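Local coordinates for YfkN protein (Bacillus subtilis subsp. subtilis, PDB 3GVE) that belongs to the calcineurin-like phosphoesterase family and holds a manganese ion and a magnesium ion side by side in one metal centre, at residues D19-M24 and N62-Q67; Y27-D32 and G68-E73. All coordinates share one frame; numbering follows the deposited sequence.

The loops after the parallel neighbouring strands 9-17 and 57-61 meet in contact 1, and both run on into contact 2. The two strands are joined by a crossover through helix 40-53. The chain order is therefore 19-24, 27-32, 62-67, 68-73, and the segments of the two contacts alternate. Their centres lie about 12 Å apart, centre to centre, on one side of the chain's centre, and they touch where A22 meets N69 and G72. Contact 1 lies at the buried metal centre; contact 2 continues outward to the start of helix 70-85 and to the C-terminal helix 322-340.

Contact 1: D19-M24 and N62-Q67; sequences DIHANM and NGDLIQ. With MN (manganese (II) ion), chain C; MG (magnesium ion), chain D.
D19, H21 and D64 converge on one manganese ion, each through a single atom: OD1 of D19, NE2 of H21 and OD2 of D64. OD2 of D64 lies 2.3 Å from manganese and also binds magnesium, so it bridges the two ions, as water 2 does. H251 completes the protein ligands of manganese; N108, H216 and H249 join D64 at magnesium. Two metals bridged by an aspartate form the dinuclear centre characteristic of calcineurin-like phosphoesterases. The D19 and D64 carboxylates run side by side, planes 87° apart, and the remaining oxygens, OD2 of D19 and OD1 of D64, accept from the backbone N atoms of H249 and H109 respectively.

H21 CG lies anti to the carbonyl carbon (chi1 -81°), which turns NE2 to the manganese and ND1 to Q67 O, 2.9 Å from ND1 and near the ring plane. D64 O sits 3.7 Å above the ring's centre and accepts from H21 N (2.9 Å). D19 N reaches G63 O at 3.0 Å, and water 1 links I20 N to G63 O. Farther out, L65 CD1 packs on I20 CB at 3.9 Å, and CE of selenomethionine M24 touches the same L65 CD1 more loosely.

With ND1 donating to Q67 O, NE2 is available to the manganese, consistent with a second-shell carbonyl and the metal together fixing the ring's rotation.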
ATOM      1  N   ASP A  19      -3.347   0.238 -12.527  1.00  7.25           N
ATOM      2  CA  ASP A  19      -2.720   0.235 -11.211  1.00  7.43           C
ATOM      3  C   ASP A  19      -2.393  -1.186 -10.719  1.00  7.71           C
ATOM      4  O   ASP A  19      -2.543  -1.519  -9.563  1.00  7.86           O
ATOM      5  CB  ASP A  19      -3.571   1.033 -10.200  1.00  7.51           C
ATOM      6  CG  ASP A  19      -3.624   2.512 -10.539  1.00  7.56           C
ATOM      7  OD1 ASP A  19      -2.754   3.260 -10.044  1.00  8.70           O
ATOM      8  OD2 ASP A  19      -4.531   2.914 -11.303  1.00  7.58           O
ATOM      9  N   ILE A  20      -1.826  -2.032 -11.601  0.50  8.02           N
ATOM     10  CA  ILE A  20      -1.475  -3.430 -11.304  0.50  8.37           C
ATOM     11  C   ILE A  20      -0.320  -3.453 -10.304  0.50  8.29           C
ATOM     12  O   ILE A  20      -0.257  -4.346  -9.451  0.50  8.97           O
ATOM     13  CB  ILE A  20      -1.130  -4.175 -12.630  0.50  8.77           C
ATOM     14  CG1 ILE A  20      -2.373  -4.423 -13.433  0.50 10.08           C
ATOM     15  CG2 ILE A  20      -0.450  -5.485 -12.326  0.50  9.54           C
ATOM     16  CD1 ILE A  20      -3.326  -5.240 -12.930  0.50 12.43           C
ATOM     17  N   HIS A  21       0.574  -2.488 -10.417  1.00  8.29           N
ATOM     18  CA  HIS A  21       1.665  -2.232  -9.479  1.00  8.68           C
ATOM     19  C   HIS A  21       2.541  -3.483  -9.305  1.00  8.72           C
ATOM     20  O   HIS A  21       2.897  -3.874  -8.202  1.00  9.26           O
ATOM     21  CB  HIS A  21       1.117  -1.699  -8.138  1.00  8.78           C
ATOM     22  CG  HIS A  21       0.807  -0.233  -8.158  1.00  8.65           C
ATOM     23  ND1 HIS A  21       1.786   0.726  -8.256  1.00  9.40           N
ATOM     24  CD2 HIS A  21      -0.370   0.436  -8.116  1.00  8.91           C
ATOM     25  CE1 HIS A  21       1.227   1.921  -8.260  1.00  9.53           C
ATOM     26  NE2 HIS A  21      -0.080   1.778  -8.184  1.00  9.16           N
ATOM     27  N   ALA A  22       2.866  -4.099 -10.437  1.00  8.44           N
ATOM     28  CA  ALA A  22       3.824  -5.229 -10.512  1.00  8.77           C
ATOM     29  C   ALA A  22       3.337  -6.512  -9.844  1.00  8.60           C
ATOM     30  O   ALA A  22       4.086  -7.458  -9.683  1.00 10.14           O
ATOM     31  CB  ALA A  22       5.212  -4.830  -9.971  1.00  9.61           C
ATOM     32  N   ASN A  23       2.064  -6.535  -9.484  1.00  8.84           N
ATOM     33  CA  ASN A  23       1.446  -7.748  -8.942  1.00  9.01           C
ATOM     34  C   ASN A  23       1.050  -8.722 -10.059  1.00  9.30           C
ATOM     35  O   ASN A  23      -0.092  -8.774 -10.481  1.00  9.75           O
ATOM     36  CB  ASN A  23       0.242  -7.391  -8.050  1.00  9.40           C
ATOM     37  CG  ASN A  23       0.636  -6.539  -6.850  1.00  9.61           C
ATOM     38  OD1 ASN A  23       0.256  -5.385  -6.733  1.00 12.25           O
ATOM     39  ND2 ASN A  23       1.408  -7.100  -5.981  1.00  9.34           N
HETATM   40  N   MSE A  24       2.038  -9.487 -10.508  1.00  9.52           N
HETATM   41  CA  MSE A  24       1.872 -10.499 -11.555  1.00  9.59           C
HETATM   42  C   MSE A  24       1.185 -11.731 -10.984  1.00  9.96           C
HETATM   43  O   MSE A  24       0.154 -12.149 -11.460  1.00 11.32           O
HETATM   44  CB  MSE A  24       3.233 -10.880 -12.142  1.00  9.68           C
HETATM   45  CG  MSE A  24       3.911  -9.704 -12.872  1.00 10.27           C
HETATM   46 SE   MSE A  24       2.978  -9.108 -14.466  0.75 11.80          SE
HETATM   47  CE  MSE A  24       2.109  -7.494 -13.695  1.00 11.03           C
ATOM     48  N   ASN A  62      -3.710   0.737 -18.168  1.00  6.73           N
ATOM     49  CA  ASN A  62      -3.753   2.161 -17.854  1.00  7.43           C
ATOM     50  C   ASN A  62      -2.621   2.737 -17.000  1.00  7.50           C
ATOM     51  O   ASN A  62      -2.739   3.852 -16.517  1.00  8.11           O
ATOM     52  CB  ASN A  62      -5.106   2.498 -17.217  1.00  8.03           C
ATOM     53  CG  ASN A  62      -5.547   3.933 -17.500  1.00  8.24           C
ATOM     54  OD1 ASN A  62      -5.381   4.435 -18.604  1.00  9.61           O
ATOM     55  ND2 ASN A  62      -6.137   4.585 -16.485  1.00  8.75           N
ATOM     56  N   GLY A  63      -1.527   1.989 -16.842  1.00  7.85           N
ATOM     57  CA  GLY A  63      -0.358   2.496 -16.138  1.00  8.27           C
ATOM     58  C   GLY A  63      -0.315   2.184 -14.647  1.00  7.61           C
ATOM     59  O   GLY A  63      -1.189   1.520 -14.119  1.00  7.90           O
ATOM     60  N   ASP A  64       0.725   2.679 -13.979  1.00  7.53           N
ATOM     61  CA  ASP A  64       1.124   2.229 -12.624  1.00  7.97           C
ATOM     62  C   ASP A  64       1.243   0.691 -12.638  1.00  7.85           C
ATOM     63  O   ASP A  64       0.634  -0.023 -11.851  1.00  8.67           O
ATOM     64  CB  ASP A  64       0.167   2.735 -11.526  1.00  7.65           C
ATOM     65  CG  ASP A  64       0.584   4.073 -10.959  1.00  7.76           C
ATOM     66  OD1 ASP A  64       1.460   4.718 -11.570  1.00  8.81           O
ATOM     67  OD2 ASP A  64      -0.001   4.465  -9.923  1.00  8.50           O
ATOM     68  N   LEU A  65       2.049   0.218 -13.580  1.00  7.92           N
ATOM     69  CA  LEU A  65       2.189  -1.196 -13.924  1.00  8.12           C
ATOM     70  C   LEU A  65       3.499  -1.842 -13.444  1.00  8.29           C
ATOM     71  O   LEU A  65       3.484  -2.942 -12.930  1.00  9.13           O
ATOM     72  CB  LEU A  65       2.074  -1.348 -15.444  1.00  8.68           C
ATOM     73  CG  LEU A  65       2.434  -2.722 -16.015  1.00  8.58           C
ATOM     74  CD1 LEU A  65       1.411  -3.745 -15.594  1.00  9.33           C
ATOM     75  CD2 LEU A  65       2.535  -2.645 -17.561  1.00  9.60           C
ATOM     76  N   ILE A  66       4.617  -1.156 -13.636  1.00  8.83           N
ATOM     77  CA  ILE A  66       5.923  -1.777 -13.480  1.00  9.29           C
ATOM     78  C   ILE A  66       6.577  -1.591 -12.118  1.00  9.82           C
ATOM     79  O   ILE A  66       7.654  -2.117 -11.878  1.00 11.24           O
ATOM     80  CB  ILE A  66       6.900  -1.290 -14.582  1.00 10.04           C
ATOM     81  CG1 ILE A  66       7.304   0.177 -14.349  1.00 10.41           C
ATOM     82  CG2 ILE A  66       6.300  -1.516 -15.964  1.00 11.51           C
ATOM     83  CD1 ILE A  66       8.352   0.698 -15.333  1.00 11.69           C
ATOM     84  N   GLN A  67       5.931  -0.845 -11.236  1.00  9.51           N
ATOM     85  CA  GLN A  67       6.495  -0.502  -9.934  1.00  9.87           C
ATOM     86  C   GLN A  67       5.482  -0.745  -8.831  1.00 10.03           C
ATOM     87  O   GLN A  67       4.297  -0.584  -9.030  1.00 10.74           O
ATOM     88  CB  GLN A  67       6.880   0.979  -9.931  1.00 11.04           C
ATOM     89  CG  GLN A  67       7.663   1.425  -8.695  1.00 12.02           C
ATOM     90  CD  GLN A  67       6.803   1.741  -7.467  1.00 12.36           C
ATOM     91  OE1 GLN A  67       7.299   1.743  -6.344  1.00 15.90           O
ATOM     92  NE2 GLN A  67       5.556   2.033  -7.679  1.00 11.68           N
TER
HETATM   93 MN    MN C 402      -1.414   3.561  -8.386  1.00  9.50          MN
HETATM   94 MG    MG D 403      -0.990   6.664 -10.144  1.00  8.74          MG
HETATM   95  O   HOH W   1      -1.401  -1.351 -14.437  1.00  9.22           O
HETATM   96  O   HOH W   2      -2.052   5.660  -8.190  1.00  9.99           O
HETATM   97  O   HOH W   3      -0.141   4.333  -6.704  1.00 11.75           O

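Contact 2: Y27-D32 and G68-E73; sequences YDYYSD and GNPLGE
Y29 and Y30 close on P70 at the N-terminal end of helix 70-85, where N69 holds the N-cap position and P70 is the first residue of the helix. This is apolar packing between the turn after strand 27-28 and a helix start, within a calcineurin-like phosphoesterase fold. The two tyrosines meet the proline ring with different parts: Y29 with CB, Y30 with the far end of its ring.

Y29 slides past P70 in the opposite direction, so that its CB meets P70 CG at 3.7 Å while the ring continues toward L71. With CG held beside the backbone N, anti to the carbonyl carbon (chi1 -67°), the ring passes P70 CD obliquely, and CE2 comes to 4.0 Å from L71 CB. The amide of N69 stands at the ring's edge, its plane 85° from that of the ring. Y27 lies over one face of the Y29 ring, off-centre, with its CD2 above the rim. The Y29 hydroxyl extends past L71 CD1 and is hydrogen-bonded to H332 of helix 322-340, which also packs T335 against Y29 and V339 against P70.

In Y30, CZ lies 3.7 Å from P70 CD, and CE2 nears P70 CG as well. Its backbone N donates to D28 OD1 (3.0 Å), which makes D28 the start of an Asx turn. That donor comes from above the carboxylate plane. The hydroxyl, still touching P70 CD, also reaches the backbone just before the helix, where Y30 OH lies 3.5 Å from N69 CA; G68 O is close by, but the angle is too poor for a hydrogen bond. Inside the helix start itself, the first turn is closed by E73 N, which donates to N69 O over 3.2 Å.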
ATOM      1  N   TYR A  27       0.191 -13.022  -5.055  1.00 12.34           N
ATOM      2  CA  TYR A  27       1.234 -13.262  -4.058  1.00 11.99           C
ATOM      3  C   TYR A  27       1.643 -11.988  -3.325  1.00 11.96           C
ATOM      4  O   TYR A  27       1.882 -10.956  -3.933  1.00 12.35           O
ATOM      5  CB  TYR A  27       2.461 -13.885  -4.738  1.00 12.12           C
ATOM      6  CG  TYR A  27       3.347 -14.656  -3.778  1.00 12.71           C
ATOM      7  CD1 TYR A  27       3.080 -15.987  -3.477  1.00 12.72           C
ATOM      8  CD2 TYR A  27       4.424 -14.049  -3.156  1.00 12.76           C
ATOM      9  CE1 TYR A  27       3.873 -16.685  -2.594  1.00 13.46           C
ATOM     10  CE2 TYR A  27       5.231 -14.756  -2.276  1.00 13.01           C
ATOM     11  CZ  TYR A  27       4.936 -16.067  -2.009  1.00 13.58           C
ATOM     12  OH  TYR A  27       5.701 -16.788  -1.120  1.00 16.00           O
ATOM     13  N   ASP A  28       1.733 -12.094  -2.005  1.00 11.58           N
ATOM     14  CA  ASP A  28       2.200 -11.031  -1.133  1.00 13.22           C
ATOM     15  C   ASP A  28       3.661 -11.316  -0.787  1.00 12.84           C
ATOM     16  O   ASP A  28       3.953 -12.219  -0.016  1.00 12.88           O
ATOM     17  CB  ASP A  28       1.324 -11.006   0.142  1.00 15.12           C
ATOM     18  CG  ASP A  28       1.812 -10.022   1.190  1.00 19.27           C
ATOM     19  OD1 ASP A  28       2.726  -9.261   0.933  1.00 20.75           O
ATOM     20  OD2 ASP A  28       1.255 -10.034   2.292  1.00 21.49           O
ATOM     21  N   TYR A  29       4.580 -10.560  -1.364  1.00 12.72           N
ATOM     22  CA  TYR A  29       6.003 -10.780  -1.116  1.00 12.79           C
ATOM     23  C   TYR A  29       6.437 -10.376   0.289  1.00 14.80           C
ATOM     24  O   TYR A  29       7.466 -10.831   0.751  1.00 17.01           O
ATOM     25  CB  TYR A  29       6.896 -10.048  -2.134  1.00 12.00           C
ATOM     26  CG  TYR A  29       6.787 -10.583  -3.557  1.00 11.49           C
ATOM     27  CD1 TYR A  29       7.353 -11.801  -3.912  1.00 11.74           C
ATOM     28  CD2 TYR A  29       6.096  -9.872  -4.533  1.00 11.35           C
ATOM     29  CE1 TYR A  29       7.236 -12.290  -5.189  1.00 12.05           C
ATOM     30  CE2 TYR A  29       5.984 -10.355  -5.807  1.00 11.99           C
ATOM     31  CZ  TYR A  29       6.555 -11.566  -6.133  1.00 12.08           C
ATOM     32  OH  TYR A  29       6.436 -12.060  -7.405  1.00 12.60           O
ATOM     33  N   TYR A  30       5.675  -9.500   0.930  1.00 15.34           N
ATOM     34  CA  TYR A  30       6.016  -9.028   2.275  1.00 16.95           C
ATOM     35  C   TYR A  30       5.683 -10.072   3.329  1.00 17.27           C
ATOM     36  O   TYR A  30       6.574 -10.441   4.075  1.00 18.46           O
ATOM     37  CB  TYR A  30       5.335  -7.695   2.590  1.00 18.26           C
ATOM     38  CG  TYR A  30       5.433  -6.712   1.448  1.00 19.50           C
ATOM     39  CD1 TYR A  30       4.347  -6.463   0.660  1.00 20.39           C
ATOM     40  CD2 TYR A  30       6.618  -6.050   1.158  1.00 21.20           C
ATOM     41  CE1 TYR A  30       4.419  -5.586  -0.400  1.00 20.48           C
ATOM     42  CE2 TYR A  30       6.699  -5.165   0.089  1.00 21.33           C
ATOM     43  CZ  TYR A  30       5.589  -4.941  -0.675  1.00 20.07           C
ATOM     44  OH  TYR A  30       5.627  -4.068  -1.727  1.00 21.41           O
ATOM     45  N   SER A  31       4.502 -10.674   3.345  0.50 17.66           N
ATOM     46  CA  SER A  31       4.226 -11.777   4.248  0.50 19.02           C
ATOM     47  C   SER A  31       4.803 -13.094   3.712  0.50 17.67           C
ATOM     48  O   SER A  31       4.912 -14.076   4.417  0.50 18.25           O
ATOM     49  CB  SER A  31       2.735 -11.874   4.466  0.50 22.85           C
ATOM     50  OG  SER A  31       2.099 -12.209   3.277  0.50 25.54           O
ATOM     51  N   ASP A  32       5.235 -13.139   2.436  1.00 16.85           N
ATOM     52  CA  ASP A  32       5.792 -14.267   1.708  1.00 17.07           C
ATOM     53  C   ASP A  32       4.765 -15.377   1.660  1.00 15.96           C
ATOM     54  O   ASP A  32       5.019 -16.503   2.051  1.00 17.18           O
ATOM     55  CB  ASP A  32       7.114 -14.733   2.335  1.00 18.98           C
ATOM     56  CG  ASP A  32       8.023 -15.451   1.354  1.00 21.26           C
ATOM     57  OD1 ASP A  32       7.595 -15.820   0.258  1.00 19.60           O
ATOM     58  OD2 ASP A  32       9.202 -15.630   1.704  1.00 24.42           O
ATOM     59  N   GLY A  68       5.970  -1.129  -7.665  1.00 10.05           N
ATOM     60  CA  GLY A  68       5.138  -1.173  -6.477  1.00 11.72           C
ATOM     61  C   GLY A  68       5.442  -2.272  -5.478  1.00 12.35           C
ATOM     62  O   GLY A  68       5.142  -2.151  -4.310  1.00 14.55           O
ATOM     63  N   ASN A  69       6.028  -3.360  -5.955  1.00 11.57           N
ATOM     64  CA  ASN A  69       6.354  -4.497  -5.088  1.00 11.75           C
ATOM     65  C   ASN A  69       7.778  -5.004  -5.338  1.00 12.01           C
ATOM     66  O   ASN A  69       8.471  -4.452  -6.153  1.00 12.03           O
ATOM     67  CB  ASN A  69       5.278  -5.596  -5.162  1.00 11.97           C
ATOM     68  CG  ASN A  69       5.282  -6.377  -6.476  1.00 11.19           C
ATOM     69  OD1 ASN A  69       4.359  -7.135  -6.761  1.00 13.58           O
ATOM     70  ND2 ASN A  69       6.320  -6.227  -7.242  1.00 10.20           N
ATOM     71  N   PRO A  70       8.221  -6.045  -4.637  1.00 12.07           N
ATOM     72  CA  PRO A  70       9.599  -6.516  -4.830  1.00 11.91           C
ATOM     73  C   PRO A  70       9.903  -7.115  -6.210  1.00 11.46           C
ATOM     74  O   PRO A  70      11.051  -7.147  -6.576  1.00 12.19           O
ATOM     75  CB  PRO A  70       9.769  -7.550  -3.708  1.00 12.86           C
ATOM     76  CG  PRO A  70       8.909  -7.006  -2.626  1.00 13.15           C
ATOM     77  CD  PRO A  70       7.679  -6.503  -3.344  1.00 13.10           C
ATOM     78  N   LEU A  71       8.898  -7.548  -6.959  1.00 11.06           N
ATOM     79  CA  LEU A  71       9.134  -8.023  -8.320  1.00 10.70           C
ATOM     80  C   LEU A  71       9.570  -6.863  -9.218  1.00 10.24           C
ATOM     81  O   LEU A  71      10.485  -7.000 -10.002  1.00 11.00           O
ATOM     82  CB  LEU A  71       7.901  -8.739  -8.882  1.00 10.66           C
ATOM     83  CG  LEU A  71       8.123  -9.349 -10.266  1.00 11.65           C
ATOM     84  CD1 LEU A  71       7.390 -10.679 -10.426  1.00 12.27           C
ATOM     85  CD2 LEU A  71       7.783  -8.383 -11.387  1.00 12.10           C
ATOM     86  N   GLY A  72       8.933  -5.710  -9.058  1.00 10.11           N
ATOM     87  CA  GLY A  72       9.344  -4.521  -9.779  1.00 10.48           C
ATOM     88  C   GLY A  72      10.746  -4.083  -9.388  1.00 10.72           C
ATOM     89  O   GLY A  72      11.513  -3.637 -10.221  1.00 10.95           O
ATOM     90  N   GLU A  73      11.060  -4.210  -8.100  1.00 10.33           N
ATOM     91  CA  GLU A  73      12.400  -3.897  -7.578  1.00 11.97           C
ATOM     92  C   GLU A  73      13.437  -4.858  -8.145  1.00 11.90           C
ATOM     93  O   GLU A  73      14.512  -4.466  -8.526  1.00 12.37           O
ATOM     94  CB  GLU A  73      12.439  -4.057  -6.062  1.00 14.63           C
ATOM     95  CG  GLU A  73      11.766  -3.007  -5.287  1.00 17.60           C
ATOM     96  CD  GLU A  73      11.665  -3.390  -3.802  1.00 22.65           C
ATOM     97  OE1 GLU A  73      10.806  -2.815  -3.135  1.00 24.53           O
ATOM     98  OE2 GLU A  73      12.415  -4.280  -3.315  1.00 25.22           O
TER